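Local structure of putative mandelate racemase/muconate lactonizing enzyme (Bordetella bronchiseptica, 3DDM) at residues L120-C125 with D281-G286; A40-V45 with A312-Q317. The protein is probably an enzyme of the enolase superfamily, pairing an N-terminal capping domain with a C-terminal barrel domain of the TIM-barrel type. The protein carries 1 engineered substitution. All blocks are in the same frame, centred on the assembly; numbering follows the deposited sequence.

Contacts 1 and 2 are two neighbouring patches of one seam, in which the N-terminal domain meets a loop and the start of a helix at the C-terminal ends of barrel strands. Their centres lie about 9 Å apart, and along the chain contact 1 is nested inside the loop that contact 2 closes. The patches also touch within the N-terminal domain, where V45 CG2 lies 3.5 Å from L120 CD2 and V45 CG1 lies 3.8 Å from L124 CD2, so strand 37-46 packs on helix 110-131. On the barrel side, L282 CD2 comes within 4.0 Å of G315 O. In this superfamily the active site opens at that same end of the barrel.

Contact 1: residues L120-C125 with D281-G286; sequences LDIALC and DLAKWG
The interface between the N-terminal domain and the mouth of the barrel is represented here by D121 and I122, on helix 110-131, which meet the loop that follows barrel strand 275-278. I122 makes the main apolar contact. Its first torsion (chi1 -72°) places CG1 beside the backbone N and anti to the carbonyl carbon, and an extended second torsion carries CD1 outward to the loop. There CD1 lies 3.8 Å from L282 CG, and the two side chains cross at about a right angle. The same methyl also reaches A283, with 4.2 Å between I122 CD1 and A283 CB. A318 of helix 313-325 touches both I122 and L282, so that helix joins the same cluster.

The preceding residue of the helix, D121, has its carboxylate beside G286 at the end of the loop. D121 OD1 comes to 3.6 Å from G286 O, a meeting of two oxygens that supplies no bond; both carboxylate oxygens have hydrogen-bond partners outside the two segments, that of OD2 being S289 OG on helix 287-300.

The loop is shaped by its own bonds. D281 OD1 accepts from A283 N at 3.1 Å, making an Asx turn, and D281 O accepts from both K284 N and W285 N. From the same turn, the K284 side chain reaches out: NZ forms a salt bridge with E258 and hydrogen-bonds to the backbone O of Q106 of the second subunit, and the side chain stands in a cation-pi relation to W58. A helix of the N-terminal domain laid against a loop at the C-terminal end of a barrel strand is consistent with the enolase-superfamily layout, in which an N-terminal domain caps that end of the barrel.

Contact 2: residues A40-V45 with A312-Q317; sequences AVLVEV and AGIGLQ
A312, at the N-cap position of helix 313-325, meets A40 of strand 37-46 methyl to methyl, with A312 CB and A40 CB 3.9 Å apart. Its backbone N is hydrogen-bonded to E56 OE2, a residue of the adjoining strand 52-56. I314 comes next across the seam. Its CG1, anti to the carbonyl carbon (chi1 -62°), lies 3.6 Å from L42 CD2, while I314 CB stands 3.9 Å from the same methyl; the two side chains are set obliquely to each other. L42 reaches over through an extended second torsion (chi2 -178°), and L368 and V370 also pack on I314. At G315 the backbone N is bound to E56 OE1, so both oxygens of one carboxylate serve N-H groups at the helix start, one of the N-cap residue and one in the first turn. The Q317 amide is hydrogen-bonded to L368 O and A351 N.

Across strand and helix, then, the contact is wholly aliphatic. Buried aliphatic carbons meet by van der Waals contact without directional bonds, and a polar tie between the two domains at this place is supplied by the carboxylate of E56, which bonds A312 N and G315 N.

Contact 1: residues L120-C125 with D281-G286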
loop_
_atom_site.group_PDB
_atom_site.type_symbol
_atom_site.label_atom_id
_atom_site.label_comp_id
_atom_site.label_asym_id
_atom_site.label_seq_id
_atom_site.Cartn_x
_atom_site.Cartn_y
_atom_site.Cartn_z
ATOM N N LEU A 120 -15.916 -1.716 6.256
ATOM C CA LEU A 120 -16.669 -2.818 6.852
ATOM C C LEU A 120 -17.046 -2.545 8.304
ATOM O O LEU A 120 -18.062 -3.060 8.790
ATOM C CB LEU A 120 -15.881 -4.126 6.757
ATOM C CG LEU A 120 -15.931 -4.777 5.373
ATOM C CD1 LEU A 120 -15.049 -6.016 5.325
ATOM C CD2 LEU A 120 -17.370 -5.135 5.055
ATOM N N ASP A 121 -16.248 -1.739 9.008
ATOM C CA ASP A 121 -16.581 -1.427 10.395
ATOM C C ASP A 121 -17.782 -0.480 10.415
ATOM O O ASP A 121 -18.685 -0.609 11.251
ATOM C CB ASP A 121 -15.403 -0.774 11.124
ATOM C CG ASP A 121 -15.647 -0.663 12.629
ATOM O OD1 ASP A 121 -15.988 0.450 13.108
ATOM O OD2 ASP A 121 -15.514 -1.707 13.324
ATOM N N ILE A 122 -17.782 0.471 9.486
ATOM C CA ILE A 122 -18.871 1.430 9.377
ATOM C C ILE A 122 -20.189 0.682 9.140
ATOM O O ILE A 122 -21.230 1.073 9.659
ATOM C CB ILE A 122 -18.625 2.425 8.209
ATOM C CG1 ILE A 122 -17.497 3.395 8.573
ATOM C CG2 ILE A 122 -19.910 3.154 7.870
ATOM C CD1 ILE A 122 -17.103 4.338 7.448
ATOM N N ALA A 123 -20.132 -0.398 8.370
ATOM C CA ALA A 123 -21.320 -1.184 8.076
ATOM C C ALA A 123 -21.768 -2.046 9.261
ATOM O O ALA A 123 -22.966 -2.217 9.490
ATOM C CB ALA A 123 -21.068 -2.066 6.851
ATOM N N LEU A 124 -20.810 -2.601 10.003
ATOM C CA LEU A 124 -21.143 -3.427 11.161
ATOM C C LEU A 124 -21.749 -2.560 12.267
ATOM O O LEU A 124 -22.649 -3.003 12.993
ATOM C CB LEU A 124 -19.902 -4.157 11.675
ATOM C CG LEU A 124 -19.440 -5.321 10.801
ATOM C CD1 LEU A 124 -18.127 -5.867 11.322
ATOM C CD2 LEU A 124 -20.506 -6.402 10.785
ATOM N N CYS A 125 -21.255 -1.331 12.398
ATOM C CA CYS A 125 -21.789 -0.412 13.398
ATOM C C CYS A 125 -23.169 0.063 12.952
ATOM O O CYS A 125 -24.072 0.224 13.770
ATOM C CB CYS A 125 -20.870 0.795 13.579
ATOM S SG CYS A 125 -19.355 0.427 14.445
ATOM N N ASP A 281 -9.970 10.220 9.135
ATOM C CA ASP A 281 -10.964 9.895 8.104
ATOM C C ASP A 281 -11.505 8.502 8.422
ATOM O O ASP A 281 -10.916 7.494 8.033
ATOM C CB ASP A 281 -10.307 9.893 6.723
ATOM C CG ASP A 281 -11.315 9.850 5.601
ATOM O OD1 ASP A 281 -12.350 9.171 5.757
ATOM O OD2 ASP A 281 -11.066 10.487 4.555
ATOM N N LEU A 282 -12.638 8.446 9.115
ATOM C CA LEU A 282 -13.200 7.166 9.525
ATOM C C LEU A 282 -13.421 6.154 8.401
ATOM O O LEU A 282 -13.505 4.960 8.668
ATOM C CB LEU A 282 -14.475 7.389 10.353
ATOM C CG LEU A 282 -15.841 6.999 9.815
ATOM C CD1 LEU A 282 -16.855 7.130 10.919
ATOM C CD2 LEU A 282 -16.203 7.884 8.648
ATOM N N ALA A 283 -13.483 6.616 7.154
ATOM C CA ALA A 283 -13.654 5.692 6.018
ATOM C C ALA A 283 -12.284 5.237 5.476
ATOM O O ALA A 283 -12.189 4.298 4.680
ATOM C CB ALA A 283 -14.460 6.349 4.909
ATOM N N LYS A 284 -11.228 5.911 5.919
ATOM C CA LYS A 284 -9.880 5.576 5.494
ATOM C C LYS A 284 -9.266 4.618 6.504
ATOM O O LYS A 284 -8.607 3.647 6.125
ATOM C CB LYS A 284 -9.033 6.840 5.390
ATOM C CG LYS A 284 -8.360 7.026 4.041
ATOM C CD LYS A 284 -7.602 8.346 3.976
ATOM C CE LYS A 284 -6.591 8.333 2.859
ATOM N NZ LYS A 284 -5.638 9.470 2.955
ATOM N N TRP A 285 -9.486 4.888 7.793
ATOM C CA TRP A 285 -8.955 4.024 8.846
ATOM C C TRP A 285 -9.813 3.876 10.115
ATOM O O TRP A 285 -10.488 4.811 10.559
ATOM C CB TRP A 285 -7.551 4.477 9.279
ATOM C CG TRP A 285 -7.054 3.645 10.424
ATOM C CD1 TRP A 285 -6.484 2.401 10.349
ATOM C CD2 TRP A 285 -7.237 3.915 11.827
ATOM N NE1 TRP A 285 -6.308 1.877 11.616
ATOM C CE2 TRP A 285 -6.761 2.784 12.539
ATOM C CE3 TRP A 285 -7.763 5.000 12.550
ATOM C CZ2 TRP A 285 -6.795 2.707 13.939
ATOM C CZ3 TRP A 285 -7.798 4.924 13.943
ATOM C CH2 TRP A 285 -7.313 3.780 14.622
ATOM N N GLY A 286 -9.759 2.676 10.689
ATOM C CA GLY A 286 -10.458 2.373 11.923
ATOM C C GLY A 286 -11.971 2.348 11.962
ATOM O O GLY A 286 -12.557 1.580 12.732
#

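Contact 2: residues A40-V45 with A312-Q317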
loop_
_atom_site.group_PDB
_atom_site.type_symbol
_atom_site.label_atom_id
_atom_site.label_comp_id
_atom_site.label_asym_id
_atom_site.label_seq_id
_atom_site.Cartn_x
_atom_site.Cartn_y
_atom_site.Cartn_z
ATOM N N ALA A 40 -16.456 5.378 -6.127
ATOM C CA ALA A 40 -17.042 5.058 -4.832
ATOM C C ALA A 40 -17.154 3.544 -4.635
ATOM O O ALA A 40 -17.349 2.792 -5.592
ATOM C CB ALA A 40 -18.407 5.696 -4.708
ATOM N N VAL A 41 -16.999 3.096 -3.395
ATOM C CA VAL A 41 -17.129 1.677 -3.083
ATOM C C VAL A 41 -18.003 1.574 -1.846
ATOM O O VAL A 41 -17.597 1.965 -0.751
ATOM C CB VAL A 41 -15.769 1.003 -2.793
ATOM C CG1 VAL A 41 -15.987 -0.451 -2.420
ATOM C CG2 VAL A 41 -14.881 1.077 -4.008
ATOM N N LEU A 42 -19.219 1.077 -2.032
ATOM C CA LEU A 42 -20.151 0.916 -0.925
ATOM C C LEU A 42 -20.152 -0.553 -0.520
ATOM O O LEU A 42 -20.080 -1.445 -1.368
ATOM C CB LEU A 42 -21.558 1.360 -1.344
ATOM C CG LEU A 42 -21.702 2.791 -1.899
ATOM C CD1 LEU A 42 -23.172 3.076 -2.219
ATOM C CD2 LEU A 42 -21.170 3.807 -0.893
ATOM N N VAL A 43 -20.204 -0.812 0.778
ATOM C CA VAL A 43 -20.216 -2.193 1.245
ATOM C C VAL A 43 -21.442 -2.460 2.090
ATOM O O VAL A 43 -21.900 -1.582 2.833
ATOM C CB VAL A 43 -18.947 -2.531 2.057
ATOM C CG1 VAL A 43 -17.754 -2.643 1.119
ATOM C CG2 VAL A 43 -18.690 -1.451 3.095
ATOM N N GLU A 44 -21.991 -3.662 1.943
ATOM C CA GLU A 44 -23.164 -4.055 2.709
ATOM C C GLU A 44 -22.904 -5.385 3.374
ATOM O O GLU A 44 -22.593 -6.363 2.710
ATOM C CB GLU A 44 -24.400 -4.167 1.813
ATOM C CG GLU A 44 -24.294 -5.194 0.700
ATOM C CD GLU A 44 -25.627 -5.436 -0.002
ATOM O OE1 GLU A 44 -26.632 -5.703 0.687
ATOM O OE2 GLU A 44 -25.670 -5.372 -1.246
ATOM N N VAL A 45 -23.002 -5.410 4.694
ATOM C CA VAL A 45 -22.802 -6.641 5.437
ATOM C C VAL A 45 -24.147 -7.179 5.898
ATOM O O VAL A 45 -24.872 -6.500 6.624
ATOM C CB VAL A 45 -21.942 -6.423 6.683
ATOM C CG1 VAL A 45 -21.858 -7.732 7.472
ATOM C CG2 VAL A 45 -20.553 -5.934 6.280
ATOM N N ALA A 312 -18.216 9.626 -1.316
ATOM C CA ALA A 312 -19.650 9.564 -1.569
ATOM C C ALA A 312 -20.450 9.845 -0.298
ATOM O O ALA A 312 -19.880 10.053 0.775
ATOM C CB ALA A 312 -20.018 8.198 -2.141
ATOM N N GLY A 313 -21.776 9.824 -0.428
ATOM C CA GLY A 313 -22.655 10.115 0.690
ATOM C C GLY A 313 -22.603 9.245 1.933
ATOM O O GLY A 313 -22.673 9.763 3.056
ATOM N N ILE A 314 -22.493 7.934 1.756
ATOM C CA ILE A 314 -22.460 7.029 2.900
ATOM C C ILE A 314 -21.351 7.394 3.880
ATOM O O ILE A 314 -21.584 7.506 5.087
ATOM C CB ILE A 314 -22.280 5.564 2.438
ATOM C CG1 ILE A 314 -23.477 5.150 1.577
ATOM C CG2 ILE A 314 -22.187 4.632 3.639
ATOM C CD1 ILE A 314 -24.804 5.185 2.312
ATOM N N GLY A 315 -20.144 7.588 3.356
ATOM C CA GLY A 315 -19.017 7.928 4.200
ATOM C C GLY A 315 -19.212 9.266 4.865
ATOM O O GLY A 315 -18.823 9.457 6.014
ATOM N N LEU A 316 -19.811 10.204 4.141
ATOM C CA LEU A 316 -20.060 11.532 4.692
ATOM C C LEU A 316 -21.057 11.456 5.848
ATOM O O LEU A 316 -20.850 12.083 6.889
ATOM C CB LEU A 316 -20.598 12.483 3.613
ATOM C CG LEU A 316 -20.866 13.895 4.145
ATOM C CD1 LEU A 316 -19.584 14.462 4.725
ATOM C CD2 LEU A 316 -21.396 14.791 3.033
ATOM N N GLN A 317 -22.140 10.700 5.657
ATOM C CA GLN A 317 -23.148 10.543 6.699
ATOM C C GLN A 317 -22.484 9.897 7.916
ATOM O O GLN A 317 -22.731 10.302 9.056
ATOM C CB GLN A 317 -24.322 9.681 6.202
ATOM C CG GLN A 317 -25.239 10.365 5.149
ATOM C CD GLN A 317 -26.332 11.260 5.761
ATOM O OE1 GLN A 317 -26.624 12.348 5.249
ATOM N NE2 GLN A 317 -26.950 10.791 6.845
#